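Local coordinates for hypothetical methylmalonyl-CoA decarboxylase alpha subunit (Sulfolobus tokodaii, PDB 1X0U), which is a putative carboxyl transferase subunit of the ClpP/crotonase superfamily, built as a hexamer, its precise role being unsettled, at residues N475-A480 with D486-P491; T432-V437 with E468-F473; E278-N283 with K287-R292; A393-T398 with K420-D425. All coordinates share one frame; numbering follows the deposited sequence.

Interaction 1 of 4, residues N475-A480 with D486-P491; sequences NPYWAA and DDVIEP
Val488 meets Pro476, Tyr477 and Ala480 in a buried apolar contact between the start of helix 477-481 and the short strand 487-488, the outermost strand within this chain of the sheet that holds 426-429. No hydrogen bond crosses between the two segments. One methyl of Val488, CG2, does most of the work: it lies 3.6 Å from Tyr477 CE1, 4.2 Å from Pro476 CG and 4.2 Å from Ala480 CB. The other methyl, CG1, follows the outer part of the phenol, 3.7 Å from Tyr477 OH. With CG2 anti to the carbonyl carbon and CG1 anti to the backbone N (chi1 -180°), both branches reach the tyrosine, whose side chain crosses that of Val488 at about a right angle. Pro476 CG also stands 4.2 Å above the plane of the Tyr477 ring, over its centre. Asn475 caps the first turn of the helix, its OD1 accepting from Trp478 N (3.2 Å, N-H...O angle 155°). Leu15 of a second subunit also packs on both Tyr477 and Val488, while Trp478 NE1 donates a hydrogen bond to Glu68 OE2 of a third subunit. With no hydrogen bond across the interface, apolar packing holds helix start and strand together, while pairing with strand 426-429 and the Asn475 cap fix each segment separately.

Interaction 2 of 4, residues T432-V437 with E468-F473; sequences TAEIAV and EYRKLF
Strand 434-436 runs past the last turns of helix 463-473 without a backbone hydrogen bond between them; where the main chains come closest, Ile435 O and Phe473 O are two acceptors 3.4 Å apart. The link is instead made mainly by side chains, above all by Glu434 and Arg470. The arginine bends at chi3 (59°) and presents NH1 and NH2 end-on to the carboxylate, NH1 2.7 Å from Glu434 OE1 and NH2 2.7 Å from Glu434 OE2. Both oxygens are met on their syn side, but the two planes are turned 41° apart, so the paired bonds are twisted. Glu434 OE1 is also hydrogen-bonded to Tyr410 OH, a second partner for that oxygen. Further along, one water bridges the segments: it accepts from Val437 N at 2.8 Å and lies 2.7 Å from Tyr469 OH. Beside it, Val437 CG1 touches that hydroxyl, and Phe473 CD2 sits 3.3 Å above one face of the Tyr469 ring. Strand 434-436 pairs in parallel with 408-410, helix 440-447 packs against Tyr469 and Arg470, and residues 143-144 of a third subunit pack on Ile435 and Val437.

Interaction 3 of 4, residues E278-N283 with K287-R292; sequences EQIVPN and KPYNMR
The side chains of Pro282 and Ile280 each cross that of Tyr289 at about a right angle, their atoms meeting different parts of the ring obliquely. The proline comes with its CD, 3.3 Å from Tyr289 CD1, and the isoleucine brings CG2 to 3.7 Å from Tyr289 CD2, so CD1 and CD2, the ring carbons next to CG, each take an apolar partner. The tyrosine ring is placed for this by a first torsion that sets CG between the backbone N and the carbonyl carbon (chi1 55°). The course of the backbone itself leaves Tyr289 CB 3.7 Å from Ile280 O. Pro282 has a second neighbour in Lys287, whose side chain is fully extended; its CB lies 3.9 Å from Pro282 CB, and the methylenes beyond run alongside the pyrrolidine ring. Pro282 CG meets the main chain as well, 3.5 Å from Lys287 O. No hydrogen bond joins the segments. The phenol OH of Tyr289 is bonded to Asp368 OD2, on strand 363-369, while the inner ring packs here. Asn290 caps the following helix weakly, its OD1 taking Arg292 N. In the fold, this turn connects helix 277-280 to helix 291-298: Ile280 also rests on Glu293, Ile294 and Lys297, Tyr289 packs on Ile294 and on Val406 of strand 401-406, and Met291 leans on Ile316 of strand 315-322.

Interaction 4 of 4, residues A393-T398 with K420-D425; sequences AFAEAT and KSLGAD
Leu422 lays its side chain against the end of helix 383-396, where it meets Phe394 and Ala395. From CB the chain turns to CG, roughly anti to the backbone N (chi1 -155°), and there divides. CD1 makes the shorter contacts: it is 3.3 Å from Phe394 CB and equally 3.3 Å from Ala395 N, so it rests on the main chain between the two residues as well as on the CB of Phe394, and it is 3.9 Å from Ala395 CB. CD2 keeps to the methyl of Ala395, at 4.1 Å. The carbonyl of Leu422 adds a CA-H...O contact, Ala395 CA to Leu422 O at 3.3 Å with 152° at the hydrogen. These touches bring the backbones close, the CA atoms of Ala395 and Leu422 being 5.3 Å apart. Gly423 follows in a conformation (phi 126°) that calls for glycine, and its N closes the 3-10 turn on Lys420 O. The ring of Phe394 leads on to Ile353 of helix 343-358 and to Leu363 and Ser365 of strand 363-369, and Gly151 of a third subunit packs on Leu422. Helix 383-396 leads into strand 401-406, and the loop holding Leu422 leads into its parallel neighbour 426-429, so the contact joins two consecutive helix-to-strand connections of the beta-alpha-beta layout found in the crotonase-like fold.

In the fold
All four contacts lie in the half of the chain built round the sheet of strands 305-307 to 487-488. Interactions 1 and 2 are closest, with centres 11 Å apart: Pro476 CD lies 3.1 Å from Ala433 O, and the rings of Trp478 and Phe473 meet edge-to-face. Interaction 1 also reaches interaction 4 through a salt bridge, Asp486 OD1 to Lys420 NZ at 2.9 Å, and interaction 3 through Pro491 and Glu278. Interactions 2 and 3 touch through Thr432 and Val281, whereas interaction 4 stays about 10 Å from interaction 2 and about 13 Å from interaction 3, nearest atoms to nearest atoms. Each contact borders at least one neighbouring subunit of the hexamer.

Interaction 1 of 4, residues N475-A480 with D486-P491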
loop_
_atom_site.group_PDB
_atom_site.type_symbol
_atom_site.label_atom_id
_atom_site.label_comp_id
_atom_site.label_asym_id
_atom_site.label_seq_id
_atom_site.Cartn_x
_atom_site.Cartn_y
_atom_site.Cartn_z
ATOM N N ASN A 475 46.738 -12.685 2.336
ATOM C CA ASN A 475 46.623 -12.142 0.992
ATOM C C ASN A 475 45.136 -12.019 0.663
ATOM O O ASN A 475 44.284 -12.366 1.480
ATOM C CB ASN A 475 47.299 -13.087 0.005
ATOM C CG ASN A 475 46.799 -14.509 0.139
ATOM O OD1 ASN A 475 45.637 -14.803 -0.146
ATOM N ND2 ASN A 475 47.672 -15.400 0.588
ATOM N N PRO A 476 44.804 -11.522 -0.536
ATOM C CA PRO A 476 43.386 -11.392 -0.875
ATOM C C PRO A 476 42.915 -12.437 -1.874
ATOM O O PRO A 476 41.732 -12.506 -2.189
ATOM C CB PRO A 476 43.322 -10.003 -1.470
ATOM C CG PRO A 476 44.577 -10.010 -2.320
ATOM C CD PRO A 476 45.622 -10.650 -1.402
ATOM N N TYR A 477 43.842 -13.246 -2.371
ATOM C CA TYR A 477 43.508 -14.254 -3.368
ATOM C C TYR A 477 42.748 -15.470 -2.848
ATOM O O TYR A 477 41.988 -16.086 -3.587
ATOM C CB TYR A 477 44.782 -14.680 -4.099
ATOM C CG TYR A 477 45.437 -13.520 -4.815
ATOM C CD1 TYR A 477 44.751 -12.813 -5.798
ATOM C CD2 TYR A 477 46.725 -13.101 -4.480
ATOM C CE1 TYR A 477 45.324 -11.719 -6.428
ATOM C CE2 TYR A 477 47.305 -12.007 -5.103
ATOM C CZ TYR A 477 46.600 -11.318 -6.078
ATOM O OH TYR A 477 47.160 -10.216 -6.694
ATOM N N TRP A 478 42.946 -15.822 -1.583
ATOM C CA TRP A 478 42.233 -16.961 -1.015
ATOM C C TRP A 478 40.751 -16.602 -0.966
ATOM O O TRP A 478 39.895 -17.376 -1.403
ATOM C CB TRP A 478 42.714 -17.243 0.401
ATOM C CG TRP A 478 42.166 -18.500 0.984
ATOM C CD1 TRP A 478 42.722 -19.747 0.917
ATOM C CD2 TRP A 478 40.981 -18.631 1.776
ATOM N NE1 TRP A 478 41.963 -20.645 1.629
ATOM C CE2 TRP A 478 40.888 -19.988 2.165
ATOM C CE3 TRP A 478 39.989 -17.734 2.196
ATOM C CZ2 TRP A 478 39.842 -20.470 2.964
ATOM C CZ3 TRP A 478 38.945 -18.215 2.992
ATOM C CH2 TRP A 478 38.884 -19.572 3.365
ATOM N N ALA A 479 40.460 -15.423 -0.422
ATOM C CA ALA A 479 39.087 -14.948 -0.323
ATOM C C ALA A 479 38.498 -14.798 -1.718
ATOM O O ALA A 479 37.345 -15.153 -1.949
ATOM C CB ALA A 479 39.042 -13.609 0.409
ATOM N N ALA A 480 39.289 -14.272 -2.649
ATOM C CA ALA A 480 38.803 -14.097 -4.014
ATOM C C ALA A 480 38.527 -15.460 -4.658
ATOM O O ALA A 480 37.646 -15.585 -5.519
ATOM C CB ALA A 480 39.817 -13.312 -4.850
ATOM N N ASP A 486 34.997 -9.742 -5.033
ATOM C CA ASP A 486 34.753 -9.793 -6.453
ATOM C C ASP A 486 35.972 -9.698 -7.342
ATOM O O ASP A 486 36.023 -10.352 -8.380
ATOM C CB ASP A 486 33.742 -8.719 -6.826
ATOM C CG ASP A 486 32.388 -9.012 -6.257
ATOM O OD1 ASP A 486 31.776 -10.004 -6.717
ATOM O OD2 ASP A 486 31.948 -8.275 -5.346
ATOM N N ASP A 487 36.951 -8.893 -6.949
ATOM C CA ASP A 487 38.135 -8.763 -7.773
ATOM C C ASP A 487 39.293 -8.135 -7.030
ATOM O O ASP A 487 39.108 -7.446 -6.028
ATOM C CB ASP A 487 37.805 -7.932 -9.021
ATOM C CG ASP A 487 38.907 -7.973 -10.057
ATOM O OD1 ASP A 487 39.588 -9.015 -10.153
ATOM O OD2 ASP A 487 39.089 -6.971 -10.782
ATOM N N VAL A 488 40.493 -8.399 -7.525
ATOM C CA VAL A 488 41.700 -7.831 -6.956
ATOM C C VAL A 488 42.152 -6.807 -7.987
ATOM O O VAL A 488 42.197 -7.094 -9.181
ATOM C CB VAL A 488 42.785 -8.911 -6.750
ATOM C CG1 VAL A 488 44.037 -8.288 -6.148
ATOM C CG2 VAL A 488 42.242 -10.017 -5.831
ATOM N N ILE A 489 42.462 -5.598 -7.541
ATOM C CA ILE A 489 42.860 -4.569 -8.486
ATOM C C ILE A 489 44.086 -3.794 -8.054
ATOM O O ILE A 489 44.496 -3.830 -6.893
ATOM C CB ILE A 489 41.714 -3.557 -8.722
ATOM C CG1 ILE A 489 42.153 -2.479 -9.736
ATOM C CG2 ILE A 489 41.336 -2.887 -7.387
ATOM C CD1 ILE A 489 42.742 -3.011 -11.100
ATOM N N GLU A 490 44.674 -3.108 -9.027
ATOM C CA GLU A 490 45.834 -2.281 -8.805
ATOM C C GLU A 490 45.262 -1.047 -8.140
ATOM O O GLU A 490 44.293 -0.461 -8.631
ATOM C CB GLU A 490 46.483 -1.923 -10.142
ATOM C CG GLU A 490 46.666 -3.138 -11.060
ATOM C CD GLU A 490 47.471 -2.821 -12.304
ATOM O OE1 GLU A 490 47.465 -3.639 -13.249
ATOM O OE2 GLU A 490 48.117 -1.753 -12.338
ATOM N N PRO A 491 45.837 -0.651 -6.997
ATOM C CA PRO A 491 45.404 0.514 -6.228
ATOM C C PRO A 491 45.039 1.736 -7.056
ATOM O O PRO A 491 44.071 2.428 -6.747
ATOM C CB PRO A 491 46.586 0.754 -5.308
ATOM C CG PRO A 491 47.004 -0.645 -4.978
ATOM C CD PRO A 491 46.988 -1.302 -6.342
#

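Interaction 2 of 4, residues T432-V437 with E468-F473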
loop_
_atom_site.group_PDB
_atom_site.type_symbol
_atom_site.label_atom_id
_atom_site.label_comp_id
_atom_site.label_asym_id
_atom_site.label_seq_id
_atom_site.Cartn_x
_atom_site.Cartn_y
_atom_site.Cartn_z
ATOM N N THR A 432 47.809 -5.613 -1.574
ATOM C CA THR A 432 48.335 -5.546 -0.213
ATOM C C THR A 432 47.354 -5.985 0.877
ATOM O O THR A 432 47.702 -6.037 2.062
ATOM C CB THR A 432 48.797 -4.116 0.115
ATOM O OG1 THR A 432 47.757 -3.186 -0.229
ATOM C CG2 THR A 432 50.063 -3.770 -0.670
ATOM N N ALA A 433 46.133 -6.313 0.482
ATOM C CA ALA A 433 45.123 -6.720 1.447
ATOM C C ALA A 433 45.370 -8.110 2.012
ATOM O O ALA A 433 45.742 -9.029 1.286
ATOM C CB ALA A 433 43.750 -6.668 0.801
ATOM N N GLU A 434 45.191 -8.251 3.321
ATOM C CA GLU A 434 45.323 -9.547 3.970
ATOM C C GLU A 434 44.064 -9.770 4.791
ATOM O O GLU A 434 43.782 -9.037 5.745
ATOM C CB GLU A 434 46.567 -9.640 4.867
ATOM C CG GLU A 434 47.226 -8.349 5.264
ATOM C CD GLU A 434 48.573 -8.595 5.941
ATOM O OE1 GLU A 434 48.603 -9.266 7.000
ATOM O OE2 GLU A 434 49.604 -8.126 5.407
ATOM N N ILE A 435 43.301 -10.777 4.391
ATOM C CA ILE A 435 42.050 -11.119 5.051
ATOM C C ILE A 435 42.316 -12.353 5.905
ATOM O O ILE A 435 42.759 -13.381 5.402
ATOM C CB ILE A 435 40.965 -11.402 3.990
ATOM C CG1 ILE A 435 40.821 -10.177 3.087
ATOM C CG2 ILE A 435 39.633 -11.738 4.655
ATOM C CD1 ILE A 435 40.035 -10.416 1.821
ATOM N N ALA A 436 42.072 -12.242 7.206
ATOM C CA ALA A 436 42.325 -13.364 8.087
ATOM C C ALA A 436 41.268 -13.516 9.154
ATOM O O ALA A 436 40.751 -12.529 9.673
ATOM C CB ALA A 436 43.699 -13.221 8.730
ATOM N N VAL A 437 40.968 -14.772 9.474
ATOM C CA VAL A 437 39.974 -15.126 10.477
ATOM C C VAL A 437 40.359 -14.443 11.780
ATOM O O VAL A 437 39.503 -14.134 12.605
ATOM C CB VAL A 437 39.908 -16.671 10.661
ATOM C CG1 VAL A 437 41.196 -17.190 11.295
ATOM C CG2 VAL A 437 38.728 -17.041 11.487
ATOM N N GLU A 468 54.603 -18.970 7.447
ATOM C CA GLU A 468 53.969 -19.836 6.456
ATOM C C GLU A 468 52.473 -19.549 6.288
ATOM O O GLU A 468 51.942 -19.612 5.180
ATOM C CB GLU A 468 54.192 -21.311 6.818
ATOM C CG GLU A 468 53.360 -21.826 7.983
ATOM C CD GLU A 468 53.609 -23.303 8.272
ATOM O OE1 GLU A 468 52.812 -23.905 9.025
ATOM O OE2 GLU A 468 54.599 -23.864 7.750
ATOM N N TYR A 469 51.803 -19.229 7.388
ATOM C CA TYR A 469 50.384 -18.920 7.343
ATOM C C TYR A 469 50.154 -17.669 6.498
ATOM O O TYR A 469 49.172 -17.575 5.764
ATOM C CB TYR A 469 49.849 -18.678 8.755
ATOM C CG TYR A 469 48.350 -18.496 8.822
ATOM C CD1 TYR A 469 47.499 -19.599 8.856
ATOM C CD2 TYR A 469 47.779 -17.223 8.831
ATOM C CE1 TYR A 469 46.115 -19.441 8.899
ATOM C CE2 TYR A 469 46.396 -17.053 8.871
ATOM C CZ TYR A 469 45.572 -18.170 8.903
ATOM O OH TYR A 469 44.209 -18.021 8.926
ATOM N N ARG A 470 51.074 -16.715 6.582
ATOM C CA ARG A 470 50.930 -15.469 5.833
ATOM C C ARG A 470 50.980 -15.564 4.311
ATOM O O ARG A 470 50.182 -14.926 3.631
ATOM C CB ARG A 470 51.953 -14.438 6.317
ATOM C CG ARG A 470 51.677 -13.914 7.717
ATOM C CD ARG A 470 52.622 -12.789 8.090
ATOM N NE ARG A 470 52.525 -11.667 7.161
ATOM C CZ ARG A 470 51.550 -10.762 7.157
ATOM N NH1 ARG A 470 50.567 -10.828 8.043
ATOM N NH2 ARG A 470 51.559 -9.792 6.253
ATOM N N LYS A 471 51.905 -16.335 3.751
ATOM C CA LYS A 471 51.928 -16.417 2.293
ATOM C C LYS A 471 50.775 -17.299 1.842
ATOM O O LYS A 471 50.322 -17.221 0.704
ATOM C CB LYS A 471 53.250 -16.976 1.770
ATOM C CG LYS A 471 53.525 -18.419 2.126
ATOM C CD LYS A 471 54.209 -18.534 3.480
ATOM C CE LYS A 471 55.162 -19.737 3.519
ATOM N NZ LYS A 471 54.462 -21.030 3.268
ATOM N N LEU A 472 50.291 -18.123 2.761
ATOM C CA LEU A 472 49.174 -19.021 2.494
ATOM C C LEU A 472 47.838 -18.260 2.497
ATOM O O LEU A 472 47.015 -18.433 1.595
ATOM C CB LEU A 472 49.144 -20.126 3.560
ATOM C CG LEU A 472 48.828 -21.560 3.130
ATOM C CD1 LEU A 472 49.911 -22.061 2.181
ATOM C CD2 LEU A 472 48.754 -22.456 4.359
ATOM N N PHE A 473 47.633 -17.402 3.500
ATOM C CA PHE A 473 46.378 -16.653 3.621
ATOM C C PHE A 473 46.471 -15.133 3.830
ATOM O O PHE A 473 45.489 -14.422 3.626
ATOM C CB PHE A 473 45.553 -17.254 4.758
ATOM C CG PHE A 473 45.424 -18.746 4.685
ATOM C CD1 PHE A 473 44.679 -19.344 3.678
ATOM C CD2 PHE A 473 46.066 -19.554 5.615
ATOM C CE1 PHE A 473 44.576 -20.729 3.599
ATOM C CE2 PHE A 473 45.968 -20.940 5.545
ATOM C CZ PHE A 473 45.224 -21.529 4.537
HETATM O O HOH W 1 42.233 -16.634 7.806
#

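Interaction 3 of 4, residues E278-N283 with K287-R292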
loop_
_atom_site.group_PDB
_atom_site.type_symbol
_atom_site.label_atom_id
_atom_site.label_comp_id
_atom_site.label_asym_id
_atom_site.label_seq_id
_atom_site.Cartn_x
_atom_site.Cartn_y
_atom_site.Cartn_z
ATOM N N GLU A 278 49.373 3.480 -4.669
ATOM C CA GLU A 278 49.992 2.221 -4.255
ATOM C C GLU A 278 51.297 2.407 -3.488
ATOM O O GLU A 278 51.818 1.459 -2.901
ATOM C CB GLU A 278 50.249 1.310 -5.463
ATOM C CG GLU A 278 51.470 1.690 -6.291
ATOM C CD GLU A 278 51.273 2.978 -7.043
ATOM O OE1 GLU A 278 52.274 3.685 -7.282
ATOM O OE2 GLU A 278 50.118 3.278 -7.409
ATOM N N GLN A 279 51.825 3.626 -3.493
ATOM C CA GLN A 279 53.071 3.914 -2.796
ATOM C C GLN A 279 52.880 4.185 -1.309
ATOM O O GLN A 279 53.822 4.090 -0.537
ATOM C CB GLN A 279 53.770 5.114 -3.447
ATOM C CG GLN A 279 54.087 4.898 -4.913
ATOM C CD GLN A 279 54.869 3.615 -5.144
ATOM O OE1 GLN A 279 54.893 3.080 -6.251
ATOM N NE2 GLN A 279 55.519 3.121 -4.096
ATOM N N ILE A 280 51.657 4.516 -0.914
ATOM C CA ILE A 280 51.353 4.833 0.478
ATOM C C ILE A 280 51.396 3.656 1.450
ATOM O O ILE A 280 51.966 3.761 2.533
ATOM C CB ILE A 280 49.960 5.484 0.584
ATOM C CG1 ILE A 280 49.903 6.715 -0.327
ATOM C CG2 ILE A 280 49.673 5.879 2.028
ATOM C CD1 ILE A 280 48.517 7.317 -0.483
ATOM N N VAL A 281 50.786 2.537 1.077
ATOM C CA VAL A 281 50.744 1.383 1.966
ATOM C C VAL A 281 52.106 0.739 2.204
ATOM O O VAL A 281 52.736 0.231 1.283
ATOM C CB VAL A 281 49.762 0.324 1.440
ATOM C CG1 VAL A 281 49.684 -0.850 2.414
ATOM C CG2 VAL A 281 48.394 0.955 1.248
ATOM N N PRO A 282 52.570 0.747 3.461
ATOM C CA PRO A 282 53.860 0.175 3.857
ATOM C C PRO A 282 54.001 -1.292 3.467
ATOM O O PRO A 282 53.024 -1.945 3.090
ATOM C CB PRO A 282 53.867 0.355 5.373
ATOM C CG PRO A 282 52.994 1.556 5.581
ATOM C CD PRO A 282 51.865 1.297 4.632
ATOM N N ASN A 283 55.230 -1.796 3.567
ATOM C CA ASN A 283 55.528 -3.189 3.261
ATOM C C ASN A 283 54.983 -4.043 4.398
ATOM O O ASN A 283 54.378 -5.087 4.176
ATOM C CB ASN A 283 57.040 -3.395 3.156
ATOM C CG ASN A 283 57.417 -4.853 2.963
ATOM O OD1 ASN A 283 56.994 -5.726 3.731
ATOM N ND2 ASN A 283 58.221 -5.127 1.938
ATOM N N LYS A 287 52.835 -1.349 10.218
ATOM C CA LYS A 287 53.304 0.041 10.157
ATOM C C LYS A 287 52.202 1.011 9.682
ATOM O O LYS A 287 51.529 0.762 8.680
ATOM C CB LYS A 287 54.529 0.148 9.237
ATOM C CG LYS A 287 55.114 1.553 9.146
ATOM C CD LYS A 287 56.335 1.605 8.219
ATOM C CE LYS A 287 56.891 3.018 8.130
ATOM N NZ LYS A 287 57.947 3.142 7.101
ATOM N N PRO A 288 52.027 2.145 10.386
ATOM C CA PRO A 288 51.008 3.141 10.042
ATOM C C PRO A 288 51.341 4.009 8.835
ATOM O O PRO A 288 52.490 4.116 8.420
ATOM C CB PRO A 288 50.902 3.959 11.321
ATOM C CG PRO A 288 52.333 4.018 11.758
ATOM C CD PRO A 288 52.774 2.569 11.585
ATOM N N TYR A 289 50.312 4.619 8.269
ATOM C CA TYR A 289 50.472 5.506 7.123
ATOM C C TYR A 289 49.277 6.429 7.161
ATOM O O TYR A 289 48.463 6.333 8.071
ATOM C CB TYR A 289 50.483 4.727 5.802
ATOM C CG TYR A 289 49.269 3.855 5.619
ATOM C CD1 TYR A 289 49.244 2.554 6.121
ATOM C CD2 TYR A 289 48.124 4.342 4.982
ATOM C CE1 TYR A 289 48.112 1.754 5.995
ATOM C CE2 TYR A 289 46.983 3.550 4.853
ATOM C CZ TYR A 289 46.982 2.259 5.364
ATOM O OH TYR A 289 45.845 1.476 5.267
ATOM N N ASN A 290 49.152 7.300 6.168
ATOM C CA ASN A 290 48.049 8.248 6.136
ATOM C C ASN A 290 46.862 7.786 5.291
ATOM O O ASN A 290 46.869 7.948 4.068
ATOM C CB ASN A 290 48.552 9.601 5.620
ATOM C CG ASN A 290 47.533 10.698 5.787
ATOM O OD1 ASN A 290 46.532 10.527 6.485
ATOM N ND2 ASN A 290 47.782 11.837 5.162
ATOM N N MET A 291 45.846 7.222 5.944
ATOM C CA MET A 291 44.649 6.743 5.244
ATOM C C MET A 291 43.914 7.896 4.561
ATOM O O MET A 291 43.275 7.716 3.515
ATOM C CB MET A 291 43.704 6.027 6.224
ATOM C CG MET A 291 42.360 5.566 5.623
ATOM S SD MET A 291 42.471 4.317 4.296
ATOM C CE MET A 291 41.849 5.233 2.924
ATOM N N ARG A 292 44.015 9.086 5.144
ATOM C CA ARG A 292 43.351 10.249 4.572
ATOM C C ARG A 292 43.939 10.580 3.210
ATOM O O ARG A 292 43.273 11.167 2.364
ATOM C CB ARG A 292 43.500 11.474 5.480
ATOM C CG ARG A 292 42.800 11.366 6.814
ATOM C CD ARG A 292 42.681 12.742 7.478
ATOM N NE ARG A 292 41.903 12.668 8.709
ATOM C CZ ARG A 292 42.350 12.129 9.835
ATOM N NH1 ARG A 292 43.578 11.629 9.886
ATOM N NH2 ARG A 292 41.563 12.069 10.902
#

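Interaction 4 of 4, residues A393-T398 with K420-D425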
loop_
_atom_site.group_PDB
_atom_site.type_symbol
_atom_site.label_atom_id
_atom_site.label_comp_id
_atom_site.label_asym_id
_atom_site.label_seq_id
_atom_site.Cartn_x
_atom_site.Cartn_y
_atom_site.Cartn_z
ATOM N N ALA A 393 24.032 -1.483 11.650
ATOM C CA ALA A 393 23.931 -0.375 10.717
ATOM C C ALA A 393 24.196 -0.742 9.249
ATOM O O ALA A 393 23.465 -0.304 8.358
ATOM C CB ALA A 393 24.845 0.739 11.172
ATOM N N PHE A 394 25.240 -1.526 8.979
ATOM C CA PHE A 394 25.519 -1.927 7.595
ATOM C C PHE A 394 24.471 -2.933 7.113
ATOM O O PHE A 394 23.945 -2.812 6.009
ATOM C CB PHE A 394 26.919 -2.552 7.467
ATOM C CG PHE A 394 27.997 -1.569 7.110
ATOM C CD1 PHE A 394 29.148 -1.471 7.879
ATOM C CD2 PHE A 394 27.870 -0.759 5.989
ATOM C CE1 PHE A 394 30.154 -0.586 7.538
ATOM C CE2 PHE A 394 28.872 0.135 5.635
ATOM C CZ PHE A 394 30.020 0.221 6.412
ATOM N N ALA A 395 24.175 -3.932 7.941
ATOM C CA ALA A 395 23.175 -4.935 7.574
ATOM C C ALA A 395 21.817 -4.288 7.311
ATOM O O ALA A 395 21.021 -4.789 6.519
ATOM C CB ALA A 395 23.051 -5.986 8.671
ATOM N N GLU A 396 21.559 -3.166 7.976
ATOM C CA GLU A 396 20.299 -2.441 7.823
ATOM C C GLU A 396 20.238 -1.624 6.537
ATOM O O GLU A 396 19.229 -1.606 5.836
ATOM C CB GLU A 396 20.114 -1.494 9.010
ATOM C CG GLU A 396 18.915 -0.553 8.909
ATOM C CD GLU A 396 18.861 0.408 10.079
ATOM O OE1 GLU A 396 17.900 0.340 10.877
ATOM O OE2 GLU A 396 19.796 1.228 10.206
ATOM N N ALA A 397 21.334 -0.943 6.240
ATOM C CA ALA A 397 21.419 -0.083 5.074
ATOM C C ALA A 397 21.083 -0.736 3.728
ATOM O O ALA A 397 21.512 -1.859 3.416
ATOM C CB ALA A 397 22.803 0.551 5.022
ATOM N N THR A 398 20.316 -0.002 2.929
ATOM C CA THR A 398 19.926 -0.460 1.616
ATOM C C THR A 398 20.562 0.368 0.504
ATOM O O THR A 398 20.403 0.037 -0.663
ATOM C CB THR A 398 18.415 -0.411 1.451
ATOM O OG1 THR A 398 17.950 0.898 1.802
ATOM C CG2 THR A 398 17.754 -1.467 2.336
ATOM N N LYS A 420 30.173 -9.198 2.000
ATOM C CA LYS A 420 29.025 -9.664 1.230
ATOM C C LYS A 420 27.891 -10.263 2.059
ATOM O O LYS A 420 26.738 -9.880 1.893
ATOM C CB LYS A 420 29.465 -10.668 0.166
ATOM C CG LYS A 420 30.145 -10.041 -1.046
ATOM C CD LYS A 420 30.571 -11.127 -2.031
ATOM C CE LYS A 420 30.902 -10.543 -3.386
ATOM N NZ LYS A 420 31.251 -11.620 -4.357
ATOM N N SER A 421 28.208 -11.183 2.955
ATOM C CA SER A 421 27.165 -11.803 3.756
ATOM C C SER A 421 26.435 -10.813 4.667
ATOM O O SER A 421 25.336 -11.098 5.142
ATOM C CB SER A 421 27.753 -12.939 4.588
ATOM O OG SER A 421 28.764 -12.460 5.453
ATOM N N LEU A 422 27.045 -9.652 4.893
ATOM C CA LEU A 422 26.466 -8.613 5.748
ATOM C C LEU A 422 25.684 -7.585 4.915
ATOM O O LEU A 422 24.959 -6.752 5.469
ATOM C CB LEU A 422 27.589 -7.919 6.536
ATOM C CG LEU A 422 27.423 -7.200 7.893
ATOM C CD1 LEU A 422 26.850 -5.830 7.687
ATOM C CD2 LEU A 422 26.571 -8.035 8.848
ATOM N N GLY A 423 25.836 -7.647 3.593
ATOM C CA GLY A 423 25.137 -6.719 2.720
ATOM C C GLY A 423 25.970 -5.919 1.718
ATOM O O GLY A 423 25.415 -5.140 0.947
ATOM N N ALA A 424 27.288 -6.087 1.709
ATOM C CA ALA A 424 28.124 -5.352 0.749
ATOM C C ALA A 424 27.757 -5.799 -0.663
ATOM O O ALA A 424 27.753 -6.988 -0.945
ATOM C CB ALA A 424 29.602 -5.636 1.013
ATOM N N ASP A 425 27.449 -4.851 -1.545
ATOM C CA ASP A 425 27.078 -5.159 -2.927
ATOM C C ASP A 425 28.273 -5.612 -3.754
ATOM O O ASP A 425 28.163 -6.545 -4.553
ATOM C CB ASP A 425 26.443 -3.934 -3.589
ATOM C CG ASP A 425 25.176 -3.481 -2.882
ATOM O OD1 ASP A 425 24.157 -4.199 -2.959
ATOM O OD2 ASP A 425 25.204 -2.406 -2.240
#